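Local coordinates for molybdopterin biosynthesis moeA protein (Pyrococcus horikoshii, PDB 1WU2) that probably takes part in molybdenum cofactor biosynthesis, as a MoeA-family protein expected to act in molybdenum insertion into molybdopterin, at residues E42-E47 and L172-V177; P51-A56 and G106-K111; D59-R64 and I117-V122. All blocks are in the same frame, centred on the assembly; numbering follows the deposited sequence.

Interactions 1 and 3 are buried contacts, whereas interaction 2 is only partly buried; interactions 1 and 2 both touch the second subunit. Interaction 1 is apolar packing between the chain around strand 44-45 and the turn that leads from helix 163-171 into strand 176-180; no direct hydrogen bond joins its segments. Interactions 2 and 3, centres about 14 Å apart, each rest on three backbone hydrogen bonds: a single bridge between strand 55-56 and a loop in the first, an antiparallel pair at a sheet edge in the second. These two contacts touch, CD of Pro110 packing 3.7 Å from CB of Ala62. Interaction 1 stands apart from interaction 3, nearest atoms about 26 Å away.

Interaction 1 of 3, residues E42-E47 and L172-V177; sequences EDIVTE and LGIKKV
Ile44 and Leu172 meet obliquely, methyl to methyl, with CG2 of Ile44 3.8 Å from CD1 of Leu172. The same Ile44 CG2 also comes within 3.6 Å of CD1 of Ile174, so one branch serves two partners. That branch is anti to the backbone N of Ile44, while CG1 takes the place beside that N (chi1 -59°) and carries CD1 off to a third partner, Val177. Here the side chains cross at about a right angle, and CD1 of Ile44 is 4.0 Å from CG2 of Val177. Thr46 lies across the forked end of Leu172, again at about a right angle: CD1 of Leu172 is 3.6 Å from CB of Thr46, and CD2 of Leu172 is 3.6 Å from OG1 of Thr46. The hydroxyl contributes only packing to this pair, because its hydrogen bond is made with the carbonyl O of Phe48. Leu169 and Val154 add apolar cover around the cluster, the first from helix 163-171 and the second from strand 153-155, which pairs with strand 44-45. Gly173, with positive phi (79°), ends that helix in a Schellman motif and turns the chain toward strand 176-180. Beside the apolar contacts a water spans the segments, accepting from N of Glu47 at 3.3 Å and donating to O of Leu172 at 2.9 Å. With branched aliphatic groups meeting in the interior and no direct hydrogen bond across, the contact depends on the fit of methyl groups, and its polar link is left to one solvent molecule.

Interaction 2 of 3, residues P51-A56 and G106-K111; sequences PPFDRA and GTRIPK
Phe53 holds CG between its backbone N and carbonyl carbon (chi1 53°), and Arg108 sets CG opposite its own N (chi1 -171°); the two torsions bring CD1 of Phe53 within 3.6 Å of CG of Arg108. The side chains cross at about a right angle, and the aliphatic part of Arg108 meets the ring obliquely. CZ of Arg108 lies 6.0 Å from the Phe53 ring centroid, a long cation-pi approach that is weak at most. Near the ring plane, CE1 of Phe53 has the carbonyl O of Gly106 at its edge, 3.7 Å away. That same oxygen lies at the edge of the Arg55 guanidinium, with CZ of Phe53 above one of its faces, offset toward the rim. Arg55 hydrogen-bonds through NH2 to the carbonyl O of Gly206 of the second subunit. Between the backbones, Arg55 and Arg108 form a single beta bridge, by which strand 55-56, paired elsewhere with strand 141-142, takes up the loop between strands 99-103 and 115-118. Three bonds fasten it. Gly106 N gives a nearly straight bond (171°) to O of Ala56 at 2.9 Å, Ala56 N donates to O of Thr107 at 3.0 Å, and Ile109 N reaches O of Asp54 at 3.2 Å from above the carbonyl plane. With its positive phi, Gly106 leaves no room for a CB beside the preceding carbonyl. Beyond the bridge, Ile109 bends its CD1 over the peptide joining Arg55 to Ala56, 4.0 Å from CB of Ala56, while Ile141 packs against Ile109.

Interaction 3 of 3, residues D59-R64 and I117-V122; sequences DGYAIR and IMQEMV
Tyr61 and Ile117 form an antiparallel hydrogen-bonded pair, and Gly60 faces selenomethionine Met118 as the adjoining non-hydrogen-bonded pair. Tyr61 N donates to O of Ile117 at 3.0 Å, and Ile117 N returns a bond to O of Tyr61 at 3.1 Å. Gly60 lies so close, its CA 3.0 Å from O of Ile117, that a CB would clash with this oxygen. A third backbone bond follows: Gln119 N donates in plane, on a lone pair, to O of Asp59 at 3.2 Å; a water donates to the same oxygen at 2.8 Å and also to OE2 of Glu120. On the face bearing Tyr61 and Ile117, CG1 of Ile117 is anti to its backbone N (chi1 -179°), which leaves CG2 beside Tyr61, 3.9 Å from CB of Tyr61. Val122 closes on the ring obliquely, its CG2 3.8 Å from CE2 of Tyr61. Gln119 runs extended beyond CG alongside Asp59, its OE1 3.8 Å from CB of Asp59, and OE1 accepts a hydrogen bond from NZ of Lys102. With an alanine in place of Gln119, Lys102 would probably lose this acceptor and the flank of Asp59 would be less covered. OD2 of Asp59 is hydrogen-bonded to OG1 of Thr105. In the six-stranded mixed sheet of the MoeA N-terminal region, strand 115-118 is an outermost strand within the chain and 60-63 its neighbour, paired on its other edge with 99-103; Tyr61 and Ile63 also pack on Val81 and Leu79 of strand 77-84.

Interaction 1 of 3, residues E42-E47 and L172-V177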
# COMPACT_ATOMS: atom_id res chain seq x y z
N GLU A 42 11.93 13.08 11.50
CA GLU A 42 13.16 12.77 12.21
C GLU A 42 13.11 11.41 12.90
O GLU A 42 12.05 10.78 12.99
CB GLU A 42 13.45 13.86 13.26
CG GLU A 42 12.35 14.03 14.30
CD GLU A 42 12.60 15.19 15.26
OE1 GLU A 42 13.76 15.34 15.72
OE2 GLU A 42 11.65 15.94 15.56
N ASP A 43 14.26 10.96 13.40
CA ASP A 43 14.34 9.79 14.27
C ASP A 43 13.50 10.04 15.53
O ASP A 43 13.48 11.16 16.06
CB ASP A 43 15.79 9.52 14.69
CG ASP A 43 16.64 8.94 13.56
OD1 ASP A 43 16.11 8.44 12.55
OD2 ASP A 43 17.89 8.93 13.62
N ILE A 44 12.83 9.00 16.00
CA ILE A 44 12.08 9.03 17.25
C ILE A 44 12.89 8.24 18.27
O ILE A 44 13.13 7.05 18.09
CB ILE A 44 10.68 8.39 17.06
CG1 ILE A 44 9.88 9.13 15.98
CG2 ILE A 44 9.90 8.38 18.38
CD1 ILE A 44 9.59 10.58 16.29
N VAL A 45 13.33 8.92 19.33
CA VAL A 45 14.10 8.30 20.40
C VAL A 45 13.23 8.21 21.65
O VAL A 45 12.65 9.20 22.08
CB VAL A 45 15.37 9.11 20.73
CG1 VAL A 45 16.20 8.41 21.80
CG2 VAL A 45 16.20 9.34 19.47
N THR A 46 13.14 7.01 22.21
CA THR A 46 12.41 6.79 23.45
C THR A 46 13.15 7.37 24.66
O THR A 46 14.37 7.29 24.74
CB THR A 46 12.12 5.27 23.65
OG1 THR A 46 11.41 5.06 24.87
CG2 THR A 46 13.40 4.46 23.84
N GLU A 47 12.39 7.95 25.59
CA GLU A 47 12.94 8.42 26.87
C GLU A 47 12.57 7.45 28.00
O GLU A 47 12.87 7.71 29.16
CB GLU A 47 12.42 9.84 27.19
CG GLU A 47 13.04 10.96 26.37
CD GLU A 47 14.56 11.01 26.46
OE1 GLU A 47 15.10 11.23 27.56
OE2 GLU A 47 15.23 10.82 25.42
N LEU A 172 5.49 5.50 23.79
CA LEU A 172 6.52 6.47 24.16
C LEU A 172 5.94 7.79 24.71
O LEU A 172 6.69 8.68 25.10
CB LEU A 172 7.41 6.79 22.96
CG LEU A 172 8.13 5.68 22.17
CD1 LEU A 172 9.39 6.23 21.53
CD2 LEU A 172 8.44 4.45 23.02
N GLY A 173 4.61 7.91 24.72
CA GLY A 173 3.95 9.10 25.24
C GLY A 173 3.93 10.29 24.29
O GLY A 173 3.87 11.43 24.74
N ILE A 174 3.99 10.03 22.99
CA ILE A 174 3.95 11.09 21.98
C ILE A 174 2.52 11.28 21.49
O ILE A 174 1.96 10.38 20.87
CB ILE A 174 4.89 10.76 20.79
CG1 ILE A 174 6.33 10.59 21.27
CG2 ILE A 174 4.84 11.86 19.73
CD1 ILE A 174 7.18 9.71 20.38
N LYS A 175 1.92 12.43 21.80
CA LYS A 175 0.55 12.73 21.41
C LYS A 175 0.48 13.21 19.96
O LYS A 175 -0.42 12.82 19.21
CB LYS A 175 -0.04 13.81 22.32
CG LYS A 175 -0.23 13.37 23.77
CD LYS A 175 -0.80 14.50 24.62
CE LYS A 175 -1.50 13.98 25.87
NZ LYS A 175 -2.44 15.00 26.43
N LYS A 176 1.42 14.07 19.58
CA LYS A 176 1.50 14.60 18.22
C LYS A 176 2.92 14.41 17.67
O LYS A 176 3.87 15.02 18.18
CB LYS A 176 1.11 16.08 18.20
CG LYS A 176 -0.32 16.35 18.66
CD LYS A 176 -0.64 17.84 18.69
CE LYS A 176 -0.91 18.40 17.29
NZ LYS A 176 -2.36 18.61 17.04
N VAL A 177 3.04 13.56 16.66
CA VAL A 177 4.33 13.16 16.09
C VAL A 177 4.77 14.08 14.94
O VAL A 177 3.96 14.41 14.06
CB VAL A 177 4.28 11.68 15.62
CG1 VAL A 177 3.39 11.49 14.39
CG2 VAL A 177 5.69 11.15 15.36
O HOH W 1 9.51 9.16 24.61

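Interaction 2 of 3, residues P51-A56 and G106-K111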
# COMPACT_ATOMS: atom_id res chain seq x y z
N PRO A 51 10.16 -3.08 29.05
CA PRO A 51 9.54 -2.65 30.31
C PRO A 51 10.53 -1.80 31.11
O PRO A 51 11.73 -1.86 30.85
CB PRO A 51 9.26 -3.97 31.03
CG PRO A 51 10.28 -4.91 30.49
CD PRO A 51 10.48 -4.52 29.06
N PRO A 52 10.05 -1.02 32.08
CA PRO A 52 10.93 -0.12 32.83
C PRO A 52 11.86 -0.82 33.84
O PRO A 52 12.82 -0.20 34.29
CB PRO A 52 9.96 0.83 33.54
CG PRO A 52 8.66 0.10 33.61
CD PRO A 52 8.65 -0.93 32.52
N PHE A 53 11.58 -2.09 34.18
CA PHE A 53 12.45 -2.86 35.08
C PHE A 53 12.51 -4.35 34.72
O PHE A 53 11.74 -4.83 33.89
CB PHE A 53 12.02 -2.67 36.55
CG PHE A 53 10.57 -2.95 36.81
CD1 PHE A 53 10.15 -4.21 37.20
CD2 PHE A 53 9.62 -1.94 36.68
CE1 PHE A 53 8.81 -4.47 37.45
CE2 PHE A 53 8.27 -2.20 36.93
CZ PHE A 53 7.87 -3.47 37.31
N ASP A 54 13.44 -5.06 35.35
CA ASP A 54 13.58 -6.51 35.17
C ASP A 54 12.36 -7.19 35.79
O ASP A 54 12.07 -6.98 36.96
CB ASP A 54 14.85 -7.05 35.85
CG ASP A 54 16.13 -6.41 35.34
OD1 ASP A 54 16.15 -5.90 34.20
OD2 ASP A 54 17.18 -6.37 36.02
N ARG A 55 11.67 -8.02 35.01
CA ARG A 55 10.43 -8.67 35.44
C ARG A 55 10.56 -10.18 35.39
O ARG A 55 11.29 -10.73 34.57
CB ARG A 55 9.28 -8.28 34.52
CG ARG A 55 9.01 -6.79 34.43
CD ARG A 55 7.59 -6.40 34.83
NE ARG A 55 7.00 -5.41 33.95
CZ ARG A 55 5.77 -4.93 34.09
NH1 ARG A 55 4.98 -5.36 35.08
NH2 ARG A 55 5.33 -4.02 33.23
N ALA A 56 9.83 -10.86 36.27
CA ALA A 56 9.67 -12.31 36.16
C ALA A 56 8.72 -12.59 35.00
O ALA A 56 7.63 -12.02 34.95
CB ALA A 56 9.12 -12.87 37.46
N GLY A 106 5.42 -10.57 36.25
CA GLY A 106 5.33 -9.12 36.36
C GLY A 106 6.12 -8.55 37.53
O GLY A 106 6.50 -7.38 37.51
N THR A 107 6.37 -9.37 38.55
CA THR A 107 7.06 -8.92 39.76
C THR A 107 8.51 -8.56 39.46
O THR A 107 9.19 -9.28 38.73
CB THR A 107 7.01 -10.00 40.86
OG1 THR A 107 5.66 -10.43 41.06
CG2 THR A 107 7.42 -9.44 42.21
N ARG A 108 8.98 -7.46 40.04
CA ARG A 108 10.36 -7.03 39.87
C ARG A 108 11.30 -8.06 40.48
O ARG A 108 11.07 -8.52 41.60
CB ARG A 108 10.57 -5.67 40.54
CG ARG A 108 11.92 -5.04 40.23
CD ARG A 108 12.44 -4.15 41.33
NE ARG A 108 11.77 -2.85 41.32
CZ ARG A 108 11.64 -2.05 42.37
NH1 ARG A 108 12.13 -2.38 43.56
NH2 ARG A 108 11.01 -0.89 42.22
N ILE A 109 12.34 -8.42 39.75
CA ILE A 109 13.31 -9.39 40.23
C ILE A 109 13.97 -8.81 41.48
O ILE A 109 14.51 -7.71 41.44
CB ILE A 109 14.38 -9.71 39.15
CG1 ILE A 109 13.73 -10.28 37.88
CG2 ILE A 109 15.41 -10.69 39.69
CD1 ILE A 109 12.79 -11.44 38.10
N PRO A 110 13.90 -9.52 42.61
CA PRO A 110 14.53 -9.05 43.84
C PRO A 110 16.02 -8.79 43.67
O PRO A 110 16.66 -9.41 42.83
CB PRO A 110 14.31 -10.22 44.81
CG PRO A 110 13.14 -10.95 44.29
CD PRO A 110 13.20 -10.81 42.80
N LYS A 111 16.54 -7.85 44.46
CA LYS A 111 17.98 -7.69 44.61
C LYS A 111 18.59 -9.05 44.93
O LYS A 111 18.03 -9.82 45.71
CB LYS A 111 18.29 -6.69 45.72
CG LYS A 111 19.57 -5.88 45.53
CD LYS A 111 19.69 -4.81 46.61
CE LYS A 111 20.73 -3.75 46.26
NZ LYS A 111 21.17 -3.00 47.46

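Interaction 3 of 3, residues D59-R64 and I117-V122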
# COMPACT_ATOMS: atom_id res chain seq x y z
N ASP A 59 5.50 -17.31 36.90
CA ASP A 59 5.32 -17.52 38.33
C ASP A 59 6.36 -18.54 38.77
O ASP A 59 6.34 -19.67 38.30
CB ASP A 59 3.93 -18.07 38.66
CG ASP A 59 2.81 -17.20 38.11
OD1 ASP A 59 1.63 -17.59 38.27
OD2 ASP A 59 3.00 -16.13 37.51
N GLY A 60 7.29 -18.13 39.64
CA GLY A 60 8.35 -19.03 40.05
C GLY A 60 9.12 -18.59 41.28
O GLY A 60 8.56 -17.97 42.17
N TYR A 61 10.40 -18.94 41.33
CA TYR A 61 11.29 -18.58 42.43
C TYR A 61 12.53 -17.88 41.90
O TYR A 61 13.26 -18.43 41.08
CB TYR A 61 11.69 -19.84 43.21
CG TYR A 61 10.54 -20.54 43.87
CD1 TYR A 61 10.07 -20.13 45.12
CD2 TYR A 61 9.90 -21.61 43.25
CE1 TYR A 61 9.00 -20.77 45.73
CE2 TYR A 61 8.83 -22.25 43.86
CZ TYR A 61 8.39 -21.83 45.10
OH TYR A 61 7.33 -22.46 45.70
N ALA A 62 12.76 -16.65 42.37
CA ALA A 62 13.95 -15.90 41.99
C ALA A 62 15.18 -16.45 42.71
O ALA A 62 15.29 -16.33 43.93
CB ALA A 62 13.75 -14.42 42.32
N ILE A 63 16.08 -17.07 41.96
CA ILE A 63 17.26 -17.71 42.51
C ILE A 63 18.53 -17.12 41.93
O ILE A 63 18.48 -16.16 41.15
CB ILE A 63 17.22 -19.24 42.23
CG1 ILE A 63 17.24 -19.51 40.72
CG2 ILE A 63 15.97 -19.86 42.86
CD1 ILE A 63 17.62 -20.93 40.36
N ARG A 64 19.67 -17.68 42.32
CA ARG A 64 20.93 -17.42 41.65
C ARG A 64 21.14 -18.55 40.65
O ARG A 64 21.09 -19.72 41.02
CB ARG A 64 22.09 -17.41 42.65
CG ARG A 64 21.84 -16.59 43.91
CD ARG A 64 22.12 -15.12 43.73
NE ARG A 64 23.55 -14.85 43.67
CZ ARG A 64 24.27 -14.26 44.62
NH1 ARG A 64 23.71 -13.86 45.76
NH2 ARG A 64 25.57 -14.07 44.44
N ILE A 117 13.01 -19.67 38.21
CA ILE A 117 12.66 -21.04 37.84
C ILE A 117 11.15 -21.22 37.97
O ILE A 117 10.55 -20.80 38.96
CB ILE A 117 13.42 -22.07 38.72
CG1 ILE A 117 13.08 -23.51 38.32
CG2 ILE A 117 13.13 -21.88 40.23
CD1 ILE A 117 14.04 -24.13 37.34
N MSE A 118 10.54 -21.85 36.97
CA MSE A 118 9.11 -22.12 36.97
C MSE A 118 8.71 -22.93 38.20
O MSE A 118 9.44 -23.82 38.64
CB MSE A 118 8.71 -22.89 35.72
CG MSE A 118 8.94 -22.13 34.43
SE MSE A 118 8.21 -23.10 32.93
CE MSE A 118 6.34 -22.68 33.18
N GLN A 119 7.54 -22.59 38.76
CA GLN A 119 7.00 -23.25 39.95
C GLN A 119 6.97 -24.77 39.81
O GLN A 119 7.39 -25.50 40.71
CB GLN A 119 5.56 -22.78 40.19
CG GLN A 119 5.36 -21.93 41.42
CD GLN A 119 4.06 -21.15 41.38
OE1 GLN A 119 3.98 -20.05 41.93
NE2 GLN A 119 3.05 -21.70 40.73
N GLU A 120 6.45 -25.22 38.68
CA GLU A 120 6.19 -26.64 38.42
C GLU A 120 7.47 -27.46 38.20
O GLU A 120 7.44 -28.69 38.34
CB GLU A 120 5.24 -26.82 37.23
CG GLU A 120 5.23 -25.69 36.19
CD GLU A 120 4.16 -24.63 36.45
OE1 GLU A 120 3.33 -24.81 37.36
OE2 GLU A 120 4.15 -23.62 35.72
N MSE A 121 8.57 -26.80 37.86
CA MSE A 121 9.84 -27.48 37.60
C MSE A 121 10.66 -27.78 38.87
O MSE A 121 11.75 -28.33 38.78
CB MSE A 121 10.68 -26.66 36.62
CG MSE A 121 10.00 -26.42 35.28
SE MSE A 121 9.52 -28.07 34.38
CE MSE A 121 7.61 -28.00 34.60
N VAL A 122 10.12 -27.41 40.03
CA VAL A 122 10.75 -27.73 41.32
C VAL A 122 9.76 -28.39 42.28
O VAL A 122 8.55 -28.16 42.19
CB VAL A 122 11.38 -26.48 41.99
CG1 VAL A 122 12.49 -25.92 41.12
CG2 VAL A 122 10.32 -25.41 42.26
O HOH W 2 5.20 -21.30 36.35